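Local atomic coordinates of DHHA1 domain protein (Clostridium perfringens, PDB entry 3KEW), a protein that probably acts as a zinc-dependent, alanyl-tRNA-synthetase-related editing protein that removes wrongly attached amino acids from tRNA. Residues V32-T37 / V68-E73. Numbering follows the deposited sequence.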
loop_
_atom_site.group_PDB
_atom_site.type_symbol
_atom_site.label_atom_id
_atom_site.label_comp_id
_atom_site.label_asym_id
_atom_site.label_seq_id
_atom_site.Cartn_x
_atom_site.Cartn_y
_atom_site.Cartn_z
ATOM N N VAL A 32 -0.972 -6.174 22.039
ATOM C CA VAL A 32 0.266 -6.967 22.079
ATOM C C VAL A 32 1.368 -6.516 21.111
ATOM O O VAL A 32 1.100 -6.029 20.006
ATOM C CB VAL A 32 0.017 -8.512 21.931
ATOM C CG1 VAL A 32 -0.987 -9.015 22.968
ATOM C CG2 VAL A 32 -0.423 -8.895 20.512
ATOM N N LEU A 33 2.610 -6.674 21.555
ATOM C CA LEU A 33 3.777 -6.473 20.710
ATOM C C LEU A 33 4.271 -7.864 20.324
ATOM O O LEU A 33 4.074 -8.821 21.084
ATOM C CB LEU A 33 4.865 -5.716 21.471
ATOM C CG LEU A 33 5.484 -4.479 20.819
ATOM C CD1 LEU A 33 6.253 -3.668 21.850
ATOM C CD2 LEU A 33 6.381 -4.845 19.642
ATOM N N LEU A 34 4.883 -7.974 19.144
ATOM C CA LEU A 34 5.420 -9.244 18.633
ATOM C C LEU A 34 6.900 -9.087 18.299
ATOM O O LEU A 34 7.355 -7.973 18.024
ATOM C CB LEU A 34 4.662 -9.688 17.381
ATOM C CG LEU A 34 3.535 -10.729 17.422
ATOM C CD1 LEU A 34 2.583 -10.566 18.592
ATOM C CD2 LEU A 34 2.760 -10.677 16.115
ATOM N N ASP A 35 7.646 -10.194 18.349
ATOM C CA ASP A 35 9.069 -10.183 17.992
ATOM C C ASP A 35 9.269 -9.850 16.508
ATOM O O ASP A 35 10.177 -9.096 16.146
ATOM C CB ASP A 35 9.763 -11.504 18.389
ATOM C CG ASP A 35 9.301 -12.721 17.562
ATOM O OD1 ASP A 35 10.178 -13.417 17.011
ATOM O OD2 ASP A 35 8.084 -12.993 17.460
ATOM N N GLN A 36 8.388 -10.403 15.672
ATOM C CA GLN A 36 8.344 -10.131 14.232
ATOM C C GLN A 36 6.892 -10.086 13.783
ATOM O O GLN A 36 6.064 -10.853 14.272
ATOM C CB GLN A 36 9.132 -11.189 13.440
ATOM C CG GLN A 36 8.582 -12.616 13.453
ATOM C CD GLN A 36 9.524 -13.610 12.795
ATOM O OE1 GLN A 36 10.456 -13.231 12.082
ATOM N NE2 GLN A 36 9.290 -14.889 13.042
ATOM N N THR A 37 6.573 -9.178 12.869
ATOM C CA THR A 37 5.196 -9.093 12.384
ATOM C C THR A 37 5.087 -8.836 10.880
ATOM O O THR A 37 5.891 -8.109 10.290
ATOM C CB THR A 37 4.329 -8.109 13.230
ATOM O OG1 THR A 37 2.947 -8.268 12.890
ATOM C CG2 THR A 37 4.760 -6.653 13.039
ATOM N N VAL A 68 4.981 -1.886 16.307
ATOM C CA VAL A 68 3.697 -2.305 15.779
ATOM C C VAL A 68 2.895 -3.050 16.855
ATOM O O VAL A 68 3.310 -4.111 17.332
ATOM C CB VAL A 68 3.874 -3.180 14.493
ATOM C CG1 VAL A 68 2.533 -3.613 13.954
ATOM C CG2 VAL A 68 4.650 -2.428 13.416
ATOM N N TYR A 69 1.744 -2.488 17.215
ATOM C CA TYR A 69 0.870 -3.050 18.245
ATOM C C TYR A 69 -0.384 -3.688 17.672
ATOM O O TYR A 69 -1.047 -3.109 16.821
ATOM C CB TYR A 69 0.454 -1.972 19.244
ATOM C CG TYR A 69 1.596 -1.395 20.048
ATOM C CD1 TYR A 69 2.283 -0.268 19.604
ATOM C CD2 TYR A 69 1.991 -1.975 21.250
ATOM C CE1 TYR A 69 3.335 0.266 20.333
ATOM C CE2 TYR A 69 3.048 -1.444 21.994
ATOM C CZ TYR A 69 3.710 -0.320 21.528
ATOM O OH TYR A 69 4.758 0.215 22.246
ATOM N N HIS A 70 -0.724 -4.860 18.186
ATOM C CA HIS A 70 -1.858 -5.633 17.709
ATOM C C HIS A 70 -2.931 -5.667 18.790
ATOM O O HIS A 70 -2.675 -6.097 19.918
ATOM C CB HIS A 70 -1.416 -7.063 17.352
ATOM C CG HIS A 70 -0.245 -7.120 16.415
ATOM N ND1 HIS A 70 1.025 -6.724 16.779
ATOM C CD2 HIS A 70 -0.155 -7.521 15.124
ATOM C CE1 HIS A 70 1.846 -6.874 15.752
ATOM N NE2 HIS A 70 1.154 -7.360 14.737
ATOM N N VAL A 71 -4.128 -5.205 18.441
ATOM C CA VAL A 71 -5.252 -5.200 19.369
ATOM C C VAL A 71 -6.020 -6.517 19.242
ATOM O O VAL A 71 -6.647 -6.790 18.219
ATOM C CB VAL A 71 -6.164 -3.960 19.160
ATOM C CG1 VAL A 71 -7.367 -4.002 20.086
ATOM C CG2 VAL A 71 -5.373 -2.680 19.392
ATOM N N LEU A 72 -5.936 -7.340 20.284
ATOM C CA LEU A 72 -6.577 -8.651 20.292
ATOM C C LEU A 72 -7.871 -8.595 21.090
ATOM O O LEU A 72 -7.926 -7.931 22.130
ATOM C CB LEU A 72 -5.637 -9.707 20.893
ATOM C CG LEU A 72 -4.256 -9.974 20.281
ATOM C CD1 LEU A 72 -3.564 -11.095 21.040
ATOM C CD2 LEU A 72 -4.346 -10.324 18.806
ATOM N N GLU A 73 -8.907 -9.295 20.620
ATOM C CA GLU A 73 -10.204 -9.253 21.313
ATOM C C GLU A 73 -10.267 -10.141 22.562
ATOM O O GLU A 73 -11.096 -9.913 23.444
ATOM C CB GLU A 73 -11.384 -9.526 20.362
ATOM C CG GLU A 73 -11.725 -10.982 20.099
ATOM C CD GLU A 73 -13.091 -11.166 19.444
ATOM O OE1 GLU A 73 -13.458 -12.324 19.149
ATOM O OE2 GLU A 73 -13.801 -10.161 19.219
HETATM O O HOH W 1 4.820 -6.239 16.820
#
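The carbonyl oxygen of Val-32 is gripped by two nitrogens of one residue: the backbone N of His-70 donates to it at 2.8 Å, and ring atom ND1 adds a weak bond of 3.3 Å. Val-32 N donates back to His-70 O at 2.7 Å, completing an antiparallel hydrogen-bonded pair. With CG anti to its own carbonyl carbon (chi1 -52°), the imidazole reaches with its far nitrogen, NE2, to share a hydrogen bond of 2.7 Å with Thr-37 OG1, which lies in the ring plane. Histidine suits this place because its two nitrogens sit at different edges of one flat ring and so tie residues five apart. Threonine offers both a hydroxyl, which also bonds Phe-39 N, and a methyl, CG2, that packs on Val-68. Leucine supplies an apolar branch for the ring face: Leu-34 CD2 makes a CH-pi contact 4.1 Å from the His-70 centroid. Where the strands diverge, a water takes the N-H of Leu-34 and donates to Val-68 O at 2.7 Å. On the face that carries His-70, branched Val-32 packs CG1 on Leu-72 CD1, whereas Leu-33 and Tyr-69 pack on the other. Strands 29-34 and 67-72 are neighbours in a closed antiparallel barrel, and 36-37 lies outside that sheet; the NE2 bond, aided weakly by ND1, should limit the ring's rotation and would tie strand 36-37 to the barrel.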